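Local coordinates for DNA replication licensing factor MCM related protein (Thermoplasma acidophilum, PDB 4ME3) that probably unwinds DNA at replication forks as an ATP-driven MCM helicase, the chain here being its zinc-binding N-terminal domain, at residues V67-Y72 against D237-T242; F137-N142 against I219-L224; T242-Q247 against T253-Y258. All blocks are in the same frame, centred on the assembly; numbering follows the deposited sequence.

Contact 1. Residues V67-Y72 against D237-T242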
loop_
_atom_site.group_PDB
_atom_site.type_symbol
_atom_site.label_atom_id
_atom_site.label_comp_id
_atom_site.label_asym_id
_atom_site.label_seq_id
_atom_site.Cartn_x
_atom_site.Cartn_y
_atom_site.Cartn_z
ATOM N N VAL A 67 -9.022 -11.544 -3.133
ATOM C CA VAL A 67 -10.212 -10.818 -3.576
ATOM C C VAL A 67 -10.294 -9.404 -3.004
ATOM O O VAL A 67 -10.736 -8.479 -3.690
ATOM C CB VAL A 67 -11.500 -11.575 -3.185
ATOM C CG1 VAL A 67 -12.728 -10.733 -3.497
ATOM C CG2 VAL A 67 -11.569 -12.908 -3.903
ATOM N N SER A 68 -9.876 -9.241 -1.750
ATOM C CA SER A 68 -9.957 -7.956 -1.060
ATOM C C SER A 68 -8.621 -7.609 -0.407
ATOM O O SER A 68 -8.539 -7.442 0.811
ATOM C CB SER A 68 -11.050 -7.991 0.011
ATOM O OG SER A 68 -12.290 -8.411 -0.531
ATOM N N PRO A 69 -7.566 -7.483 -1.220
ATOM C CA PRO A 69 -6.221 -7.290 -0.666
ATOM C C PRO A 69 -6.056 -6.011 0.156
ATOM O O PRO A 69 -5.368 -6.056 1.171
ATOM C CB PRO A 69 -5.321 -7.276 -1.908
ATOM C CG PRO A 69 -6.239 -6.964 -3.056
ATOM C CD PRO A 69 -7.557 -7.570 -2.689
ATOM N N GLU A 70 -6.665 -4.900 -0.246
ATOM C CA GLU A 70 -6.471 -3.659 0.506
ATOM C C GLU A 70 -6.961 -3.814 1.945
ATOM O O GLU A 70 -6.263 -3.446 2.892
ATOM C CB GLU A 70 -7.175 -2.473 -0.157
ATOM C CG GLU A 70 -6.988 -1.172 0.620
ATOM C CD GLU A 70 -7.735 0.001 0.014
ATOM O OE1 GLU A 70 -8.320 -0.153 -1.079
ATOM O OE2 GLU A 70 -7.736 1.086 0.636
ATOM N N ILE A 71 -8.159 -4.363 2.104
ATOM C CA ILE A 71 -8.755 -4.538 3.427
ATOM C C ILE A 71 -7.985 -5.550 4.280
ATOM O O ILE A 71 -7.690 -5.294 5.449
ATOM C CB ILE A 71 -10.223 -4.994 3.321
ATOM C CG1 ILE A 71 -11.096 -3.847 2.808
ATOM C CG2 ILE A 71 -10.734 -5.474 4.677
ATOM C CD1 ILE A 71 -12.498 -4.266 2.426
ATOM N N TYR A 72 -7.667 -6.698 3.694
ATOM C CA TYR A 72 -6.990 -7.765 4.430
ATOM C C TYR A 72 -5.545 -7.423 4.771
ATOM O O TYR A 72 -5.074 -7.717 5.871
ATOM C CB TYR A 72 -7.066 -9.076 3.652
ATOM C CG TYR A 72 -8.368 -9.798 3.891
ATOM C CD1 TYR A 72 -9.556 -9.318 3.358
ATOM C CD2 TYR A 72 -8.417 -10.938 4.675
ATOM C CE1 TYR A 72 -10.749 -9.960 3.582
ATOM C CE2 TYR A 72 -9.611 -11.590 4.906
ATOM C CZ TYR A 72 -10.771 -11.096 4.359
ATOM O OH TYR A 72 -11.966 -11.735 4.582
ATOM N N ASP A 237 3.338 -8.689 -8.641
ATOM C CA ASP A 237 2.096 -9.025 -7.965
ATOM C C ASP A 237 1.564 -7.735 -7.366
ATOM O O ASP A 237 2.286 -7.033 -6.664
ATOM C CB ASP A 237 2.355 -10.053 -6.863
ATOM C CG ASP A 237 3.149 -11.245 -7.354
ATOM O OD1 ASP A 237 2.715 -11.890 -8.332
ATOM O OD2 ASP A 237 4.219 -11.533 -6.771
ATOM N N GLY A 238 0.312 -7.401 -7.644
ATOM C CA GLY A 238 -0.216 -6.131 -7.190
ATOM C C GLY A 238 -1.720 -6.022 -7.248
ATOM O O GLY A 238 -2.405 -6.921 -7.737
ATOM N N ILE A 239 -2.230 -4.913 -6.731
ATOM C CA ILE A 239 -3.657 -4.639 -6.754
ATOM C C ILE A 239 -3.990 -3.845 -8.009
ATOM O O ILE A 239 -3.393 -2.798 -8.278
ATOM C CB ILE A 239 -4.101 -3.844 -5.508
ATOM C CG1 ILE A 239 -3.594 -4.529 -4.238
ATOM C CG2 ILE A 239 -5.617 -3.713 -5.487
ATOM C CD1 ILE A 239 -3.856 -3.757 -2.970
ATOM N N LEU A 240 -4.942 -4.347 -8.788
ATOM C CA LEU A 240 -5.353 -3.649 -9.994
ATOM C C LEU A 240 -6.226 -2.453 -9.628
ATOM O O LEU A 240 -7.239 -2.592 -8.942
ATOM C CB LEU A 240 -6.095 -4.591 -10.942
ATOM C CG LEU A 240 -6.346 -4.010 -12.333
ATOM C CD1 LEU A 240 -5.030 -3.814 -13.073
ATOM C CD2 LEU A 240 -7.275 -4.898 -13.125
ATOM N N ARG A 241 -5.814 -1.275 -10.087
ATOM C CA ARG A 241 -6.501 -0.031 -9.771
ATOM C C ARG A 241 -6.948 0.663 -11.049
ATOM O O ARG A 241 -6.562 0.263 -12.143
ATOM C CB ARG A 241 -5.569 0.901 -8.995
ATOM C CG ARG A 241 -5.200 0.405 -7.612
ATOM C CD ARG A 241 -6.439 0.141 -6.784
ATOM N NE ARG A 241 -6.134 0.025 -5.359
ATOM C CZ ARG A 241 -7.006 -0.380 -4.441
ATOM N NH1 ARG A 241 -8.240 -0.716 -4.794
ATOM N NH2 ARG A 241 -6.642 -0.457 -3.167
ATOM N N THR A 242 -7.760 1.705 -10.902
ATOM C CA THR A 242 -8.221 2.485 -12.043
ATOM C C THR A 242 -7.863 3.955 -11.873
ATOM O O THR A 242 -7.838 4.476 -10.758
ATOM C CB THR A 242 -9.750 2.389 -12.226
ATOM O OG1 THR A 242 -10.403 2.863 -11.042
ATOM C CG2 THR A 242 -10.173 0.963 -12.505
#

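Contact 2. Residues F137-N142 against I219-L224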
loop_
_atom_site.group_PDB
_atom_site.type_symbol
_atom_site.label_atom_id
_atom_site.label_comp_id
_atom_site.label_asym_id
_atom_site.label_seq_id
_atom_site.Cartn_x
_atom_site.Cartn_y
_atom_site.Cartn_z
ATOM N N PHE A 137 10.095 10.113 -6.575
ATOM C CA PHE A 137 9.632 11.358 -5.967
ATOM C C PHE A 137 8.898 11.100 -4.659
ATOM O O PHE A 137 8.400 9.997 -4.426
ATOM C CB PHE A 137 8.732 12.123 -6.937
ATOM C CG PHE A 137 7.486 11.382 -7.319
ATOM C CD1 PHE A 137 7.500 10.468 -8.358
ATOM C CD2 PHE A 137 6.298 11.605 -6.642
ATOM C CE1 PHE A 137 6.349 9.782 -8.713
ATOM C CE2 PHE A 137 5.148 10.928 -6.992
ATOM C CZ PHE A 137 5.173 10.014 -8.030
ATOM N N PRO A 138 8.840 12.116 -3.786
ATOM C CA PRO A 138 8.195 11.924 -2.486
ATOM C C PRO A 138 6.687 12.137 -2.538
ATOM O O PRO A 138 6.200 13.034 -3.222
ATOM C CB PRO A 138 8.853 12.994 -1.616
ATOM C CG PRO A 138 9.128 14.104 -2.570
ATOM C CD PRO A 138 9.462 13.448 -3.896
ATOM N N LYS A 139 5.960 11.297 -1.812
ATOM C CA LYS A 139 4.521 11.440 -1.671
ATOM C C LYS A 139 4.174 11.491 -0.191
ATOM O O LYS A 139 4.685 10.709 0.606
ATOM C CB LYS A 139 3.791 10.272 -2.336
ATOM C CG LYS A 139 2.324 10.152 -1.938
ATOM C CD LYS A 139 1.807 8.737 -2.136
ATOM C CE LYS A 139 0.673 8.421 -1.168
ATOM N NZ LYS A 139 0.363 6.964 -1.137
ATOM N N LEU A 140 3.301 12.423 0.165
ATOM C CA LEU A 140 2.836 12.563 1.534
ATOM C C LEU A 140 2.103 11.293 1.954
ATOM O O LEU A 140 1.175 10.857 1.273
ATOM C CB LEU A 140 1.908 13.776 1.616
ATOM C CG LEU A 140 1.470 14.267 2.989
ATOM C CD1 LEU A 140 2.668 14.656 3.831
ATOM C CD2 LEU A 140 0.523 15.445 2.809
ATOM N N LYS A 141 2.522 10.695 3.067
ATOM C CA LYS A 141 1.941 9.431 3.516
ATOM C C LYS A 141 1.193 9.602 4.829
ATOM O O LYS A 141 0.015 9.254 4.933
ATOM C CB LYS A 141 3.023 8.362 3.664
ATOM C CG LYS A 141 2.487 6.994 4.069
ATOM C CD LYS A 141 1.542 6.428 3.017
ATOM C CE LYS A 141 0.998 5.067 3.428
ATOM N NZ LYS A 141 2.076 4.053 3.609
ATOM N N ASN A 142 1.880 10.120 5.841
ATOM C CA ASN A 142 1.217 10.483 7.086
ATOM C C ASN A 142 1.346 11.985 7.284
ATOM O O ASN A 142 2.426 12.488 7.595
ATOM C CB ASN A 142 1.811 9.726 8.272
ATOM C CG ASN A 142 0.891 9.729 9.478
ATOM O OD1 ASN A 142 -0.314 9.962 9.352
ATOM N ND2 ASN A 142 1.451 9.471 10.651
ATOM N N ILE A 219 2.747 1.181 -10.103
ATOM C CA ILE A 219 3.151 2.111 -9.061
ATOM C C ILE A 219 3.976 1.338 -8.042
ATOM O O ILE A 219 3.498 0.371 -7.457
ATOM C CB ILE A 219 1.937 2.750 -8.355
ATOM C CG1 ILE A 219 1.088 3.546 -9.351
ATOM C CG2 ILE A 219 2.389 3.656 -7.216
ATOM C CD1 ILE A 219 1.839 4.616 -10.099
ATOM N N THR A 220 5.224 1.751 -7.849
ATOM C CA THR A 220 6.080 1.140 -6.841
ATOM C C THR A 220 6.349 2.159 -5.744
ATOM O O THR A 220 6.763 3.281 -6.025
ATOM C CB THR A 220 7.417 0.655 -7.437
ATOM O OG1 THR A 220 8.145 1.765 -7.984
ATOM C CG2 THR A 220 7.170 -0.375 -8.528
ATOM N N GLU A 221 6.100 1.775 -4.496
ATOM C CA GLU A 221 6.229 2.709 -3.384
ATOM C C GLU A 221 7.213 2.223 -2.333
ATOM O O GLU A 221 7.448 1.021 -2.183
ATOM C CB GLU A 221 4.873 2.950 -2.718
ATOM C CG GLU A 221 3.867 3.694 -3.576
ATOM C CD GLU A 221 2.660 4.150 -2.780
ATOM O OE1 GLU A 221 2.398 3.563 -1.708
ATOM O OE2 GLU A 221 1.975 5.095 -3.220
ATOM N N ASP A 222 7.777 3.185 -1.607
ATOM C CA ASP A 222 8.633 2.917 -0.458
ATOM C C ASP A 222 9.788 1.982 -0.832
ATOM O O ASP A 222 10.597 2.318 -1.699
ATOM C CB ASP A 222 7.779 2.381 0.698
ATOM C CG ASP A 222 8.422 2.590 2.056
ATOM O OD1 ASP A 222 9.506 3.210 2.123
ATOM O OD2 ASP A 222 7.823 2.154 3.063
ATOM N N ASP A 223 9.868 0.821 -0.188
ATOM C CA ASP A 223 10.974 -0.105 -0.408
ATOM C C ASP A 223 11.017 -0.680 -1.823
ATOM O O ASP A 223 12.034 -1.238 -2.234
ATOM C CB ASP A 223 10.927 -1.252 0.613
ATOM C CG ASP A 223 9.532 -1.838 0.778
ATOM O OD1 ASP A 223 8.581 -1.062 1.004
ATOM O OD2 ASP A 223 9.383 -3.076 0.691
ATOM N N LEU A 224 9.920 -0.550 -2.564
ATOM C CA LEU A 224 9.864 -1.070 -3.926
ATOM C C LEU A 224 10.230 -0.023 -4.981
ATOM O O LEU A 224 10.449 -0.365 -6.140
ATOM C CB LEU A 224 8.475 -1.647 -4.222
ATOM C CG LEU A 224 8.075 -2.856 -3.371
ATOM C CD1 LEU A 224 6.736 -3.411 -3.839
ATOM C CD2 LEU A 224 9.152 -3.926 -3.410
HETATM O O HOH W 1 4.599 2.558 2.697
#

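Contact 3. Residues T242-Q247 against T253-Y258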
loop_
_atom_site.group_PDB
_atom_site.type_symbol
_atom_site.label_atom_id
_atom_site.label_comp_id
_atom_site.label_asym_id
_atom_site.label_seq_id
_atom_site.Cartn_x
_atom_site.Cartn_y
_atom_site.Cartn_z
ATOM N N THR A 242 -7.760 1.705 -10.902
ATOM C CA THR A 242 -8.221 2.485 -12.043
ATOM C C THR A 242 -7.863 3.955 -11.873
ATOM O O THR A 242 -7.838 4.476 -10.758
ATOM C CB THR A 242 -9.750 2.389 -12.226
ATOM O OG1 THR A 242 -10.403 2.863 -11.042
ATOM C CG2 THR A 242 -10.173 0.963 -12.505
ATOM N N GLU A 243 -7.585 4.615 -12.991
ATOM C CA GLU A 243 -7.277 6.037 -12.993
ATOM C C GLU A 243 -8.128 6.721 -14.053
ATOM O O GLU A 243 -8.292 6.204 -15.156
ATOM C CB GLU A 243 -5.792 6.261 -13.279
ATOM C CG GLU A 243 -5.394 7.722 -13.410
ATOM C CD GLU A 243 -5.381 8.450 -12.082
ATOM O OE1 GLU A 243 -5.270 7.780 -11.034
ATOM O OE2 GLU A 243 -5.477 9.696 -12.086
ATOM N N GLN A 244 -8.666 7.887 -13.713
ATOM C CA GLN A 244 -9.611 8.581 -14.582
ATOM C C GLN A 244 -8.916 9.297 -15.732
ATOM O O GLN A 244 -7.915 9.982 -15.530
ATOM C CB GLN A 244 -10.417 9.592 -13.762
ATOM C CG GLN A 244 -11.558 10.245 -14.525
ATOM C CD GLN A 244 -12.426 11.115 -13.637
ATOM O OE1 GLN A 244 -11.980 11.601 -12.598
ATOM N NE2 GLN A 244 -13.676 11.309 -14.040
ATOM N N ARG A 245 -9.443 9.129 -16.942
ATOM C CA ARG A 245 -8.978 9.907 -18.083
ATOM C C ARG A 245 -9.541 11.313 -17.963
ATOM O O ARG A 245 -10.678 11.497 -17.524
ATOM C CB ARG A 245 -9.451 9.292 -19.402
ATOM C CG ARG A 245 -8.889 7.913 -19.709
ATOM C CD ARG A 245 -7.501 7.985 -20.321
ATOM N NE ARG A 245 -7.087 6.698 -20.875
ATOM C CZ ARG A 245 -5.838 6.384 -21.206
ATOM N NH1 ARG A 245 -4.858 7.263 -21.041
ATOM N NH2 ARG A 245 -5.566 5.184 -21.702
ATOM N N ARG A 246 -8.748 12.306 -18.349
ATOM C CA ARG A 246 -9.215 13.687 -18.367
ATOM C C ARG A 246 -8.850 14.351 -19.685
ATOM O O ARG A 246 -7.698 14.305 -20.113
ATOM C CB ARG A 246 -8.612 14.478 -17.206
ATOM C CG ARG A 246 -9.098 14.030 -15.839
ATOM C CD ARG A 246 -8.498 14.873 -14.727
ATOM N NE ARG A 246 -8.925 14.414 -13.409
ATOM C CZ ARG A 246 -8.493 14.919 -12.258
ATOM N NH1 ARG A 246 -7.609 15.909 -12.249
ATOM N NH2 ARG A 246 -8.944 14.430 -11.111
ATOM N N GLN A 247 -9.840 14.960 -20.330
ATOM C CA GLN A 247 -9.595 15.721 -21.547
ATOM C C GLN A 247 -9.383 17.185 -21.180
ATOM O O GLN A 247 -10.199 18.046 -21.508
ATOM C CB GLN A 247 -10.761 15.568 -22.526
ATOM C CG GLN A 247 -10.323 15.388 -23.970
ATOM C CD GLN A 247 -11.307 14.566 -24.779
ATOM O OE1 GLN A 247 -12.318 15.078 -25.259
ATOM N NE2 GLN A 247 -11.014 13.278 -24.933
ATOM N N THR A 253 -15.772 9.547 -18.214
ATOM C CA THR A 253 -16.166 8.259 -17.657
ATOM C C THR A 253 -15.215 7.159 -18.123
ATOM O O THR A 253 -15.283 6.030 -17.643
ATOM C CB THR A 253 -17.603 7.888 -18.049
ATOM O OG1 THR A 253 -17.750 7.977 -19.471
ATOM C CG2 THR A 253 -18.595 8.828 -17.377
ATOM N N GLU A 254 -14.332 7.488 -19.063
ATOM C CA GLU A 254 -13.307 6.541 -19.493
ATOM C C GLU A 254 -12.171 6.510 -18.481
ATOM O O GLU A 254 -11.632 7.549 -18.102
ATOM C CB GLU A 254 -12.752 6.916 -20.868
ATOM C CG GLU A 254 -11.736 5.909 -21.398
ATOM C CD GLU A 254 -10.905 6.447 -22.545
ATOM O OE1 GLU A 254 -11.115 7.612 -22.946
ATOM O OE2 GLU A 254 -10.032 5.701 -23.041
ATOM N N PHE A 255 -11.812 5.308 -18.047
ATOM C CA PHE A 255 -10.710 5.122 -17.118
ATOM C C PHE A 255 -9.667 4.223 -17.770
ATOM O O PHE A 255 -9.885 3.696 -18.861
ATOM C CB PHE A 255 -11.213 4.481 -15.818
ATOM C CG PHE A 255 -11.815 5.461 -14.844
ATOM C CD1 PHE A 255 -12.943 6.194 -15.176
ATOM C CD2 PHE A 255 -11.260 5.634 -13.585
ATOM C CE1 PHE A 255 -13.497 7.088 -14.278
ATOM C CE2 PHE A 255 -11.810 6.528 -12.685
ATOM C CZ PHE A 255 -12.930 7.256 -13.032
ATOM N N PHE A 256 -8.530 4.060 -17.108
ATOM C CA PHE A 256 -7.569 3.038 -17.504
ATOM C C PHE A 256 -7.069 2.342 -16.247
ATOM O O PHE A 256 -7.122 2.909 -15.156
ATOM C CB PHE A 256 -6.409 3.630 -18.316
ATOM C CG PHE A 256 -5.577 4.640 -17.567
ATOM C CD1 PHE A 256 -5.967 5.965 -17.500
ATOM C CD2 PHE A 256 -4.393 4.264 -16.957
ATOM C CE1 PHE A 256 -5.202 6.896 -16.819
ATOM C CE2 PHE A 256 -3.623 5.188 -16.275
ATOM C CZ PHE A 256 -4.025 6.507 -16.210
ATOM N N THR A 257 -6.605 1.109 -16.399
ATOM C CA THR A 257 -6.115 0.354 -15.257
ATOM C C THR A 257 -4.619 0.549 -15.062
ATOM O O THR A 257 -3.883 0.812 -16.017
ATOM C CB THR A 257 -6.379 -1.147 -15.420
ATOM O OG1 THR A 257 -5.781 -1.609 -16.636
ATOM C CG2 THR A 257 -7.872 -1.439 -15.443
ATOM N N TYR A 258 -4.185 0.421 -13.813
ATOM C CA TYR A 258 -2.770 0.383 -13.477
ATOM C C TYR A 258 -2.596 -0.566 -12.301
ATOM O O TYR A 258 -3.569 -0.937 -11.649
ATOM C CB TYR A 258 -2.235 1.780 -13.150
ATOM C CG TYR A 258 -2.732 2.380 -11.852
ATOM C CD1 TYR A 258 -3.901 3.131 -11.811
ATOM C CD2 TYR A 258 -2.019 2.214 -10.670
ATOM C CE1 TYR A 258 -4.349 3.694 -10.630
ATOM C CE2 TYR A 258 -2.461 2.769 -9.486
ATOM C CZ TYR A 258 -3.626 3.510 -9.472
ATOM O OH TYR A 258 -4.065 4.058 -8.290
HETATM O O HOH W 2 -8.658 4.124 -21.337
#

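Contact 1. Residues V67-Y72 against D237-T242
The first turn of helix 69-84, from the helical subdomain of the MCM N-terminal domain, rests against strand 233-247 of its OB subdomain. Two pairs carry the contact, P69 with I239 and E70 with R241. The apolar pair is buried. P69 CG lies 3.8 Å from I239 CG1, and P69 CB and CG are each 4.0 Å from I239 CD1. The I239 chain reaches the proline ring because CG1 stands beside the backbone N (chi1 -51°) and CD1 extends beyond it. E70 and R241 form a salt bridge next to this patch. R241 NH2 donates to E70 OE1 at 2.7 Å, with a bent N-H...O angle of 142°. The carboxylate is met from above its plane, and the two flat groups are turned almost perpendicular, 87° apart. This is a single-point grip, not a paired, coplanar one. The R241 chain bends at chi2, and I239 CG2 lies 3.7 Å from the R241 guanidinium plane, over its centre. I239 therefore serves both pairs: CG1 and CD1 meet the proline, and CG2 packs on the guanidinium face. The strand is held in the sheet by backbone bonds between I239 and Y260 and between L240 and G121. Around the helix start, Y72 O accepts a bond from W21 NE1. The arrangement joins two subdomains of the MCM N-terminal domain, a helix N-terminus set on an OB strand through a proline and a salt bridge.

Contact 2. Residues F137-N142 against I219-L224
E221, at the end of strand 215-221, makes the direct contact, with K139. The two strands are not neighbours: strand 191-201 lies between them, and K139 and E221 reach across it, touching V195 and I193 in turn. CB of E221 faces the strand of K139. CG stands beside the backbone N (chi1 -68°) and the chain then runs out extended. K139 NZ forms a salt bridge with E221 OE2, donating a hydrogen bond to it at 3.2 Å. The ammonium comes from the syn side, 24° out of the carboxylate plane. K139 is also extended, and its CD passes 3.8 Å from E221 OE2. The other oxygen, E221 OE1, is bonded to Y260 OH. D222 comes next and is linked to K141 through one water. D222 OD2 accepts from the water at 3.3 Å, and K141 NZ donates weakly to the same water. D222 OD2 also takes R45 NE and N97 ND2. L224 N bonds back to E221 O. K141 NZ lies 5.3 Å from E221 OE1 and may add to the positive field. With a lysine on one oxygen and a tyrosine hydroxyl on the other, the buried E221 carboxylate is probably kept ionised.

Contact 3. Residues T242-Q247 against T253-Y258
Water 2 is gripped by three groups at the edge of the hairpin. It donates to E254 OE2 at 2.7 Å and to F255 O at 2.8 Å, and accepts from R245 NE. The direct salt bridge between R245 NE and E254 OE2 is long; the water also links the two groups. R245 also lays one guanidinium face over F256 CD1, toward the rim of the group, with the two planes 40° apart. Beneath these side chains, strands 233-247 and 250-261 pair as the antiparallel MCM N-terminal beta hairpin of the OB domain, probably a DNA-contacting element, as in relatives. E243 with F256 is a hydrogen-bonded pair: E243 N donates to F256 O at 2.8 Å, and F256 N to E243 O at 2.9 Å. R245 N adds a bond to E254 O. T242 with T257 and Q244 with F255 are non-hydrogen-bonded pairs. Their side chains lie on one face of the sheet, those of E243 and F256 on the other. The F255 ring lies over Q244 in a CH-pi contact, with Q244 CA 3.6 Å from the ring centroid. Its plane and the Q244 amide differ by 19°, and Q244 NE2 bonds to L252 O. On the other face E243 CB sits over the F256 ring, 3.8 Å from its centroid. Y258 turns its ring edge to T242 O, with CE1 3.6 Å from that oxygen.

How the contacts relate
From the N terminus, the chain first forms the helical subdomain and enters helix 69-84, where contact 1 begins. Strand 123-147 then brings residues 137-142, and the chain passes through the zinc-bearing region before contact 2 closes at 219-224. Contact 2 is nested inside the long loop that contact 1 closes at 237-242. Contact 3 follows in series and closes the short turn of a long hairpin. It shares T242 and strand 233-247 with contact 1, and R241 N probably bonds to Y258 O where they meet. I219 CG1 packs on Y258 CD2 between contacts 2 and 3. Contact 1 joins the helical subdomain to the OB sheet, and contacts 2 and 3 tie strands within that sheet.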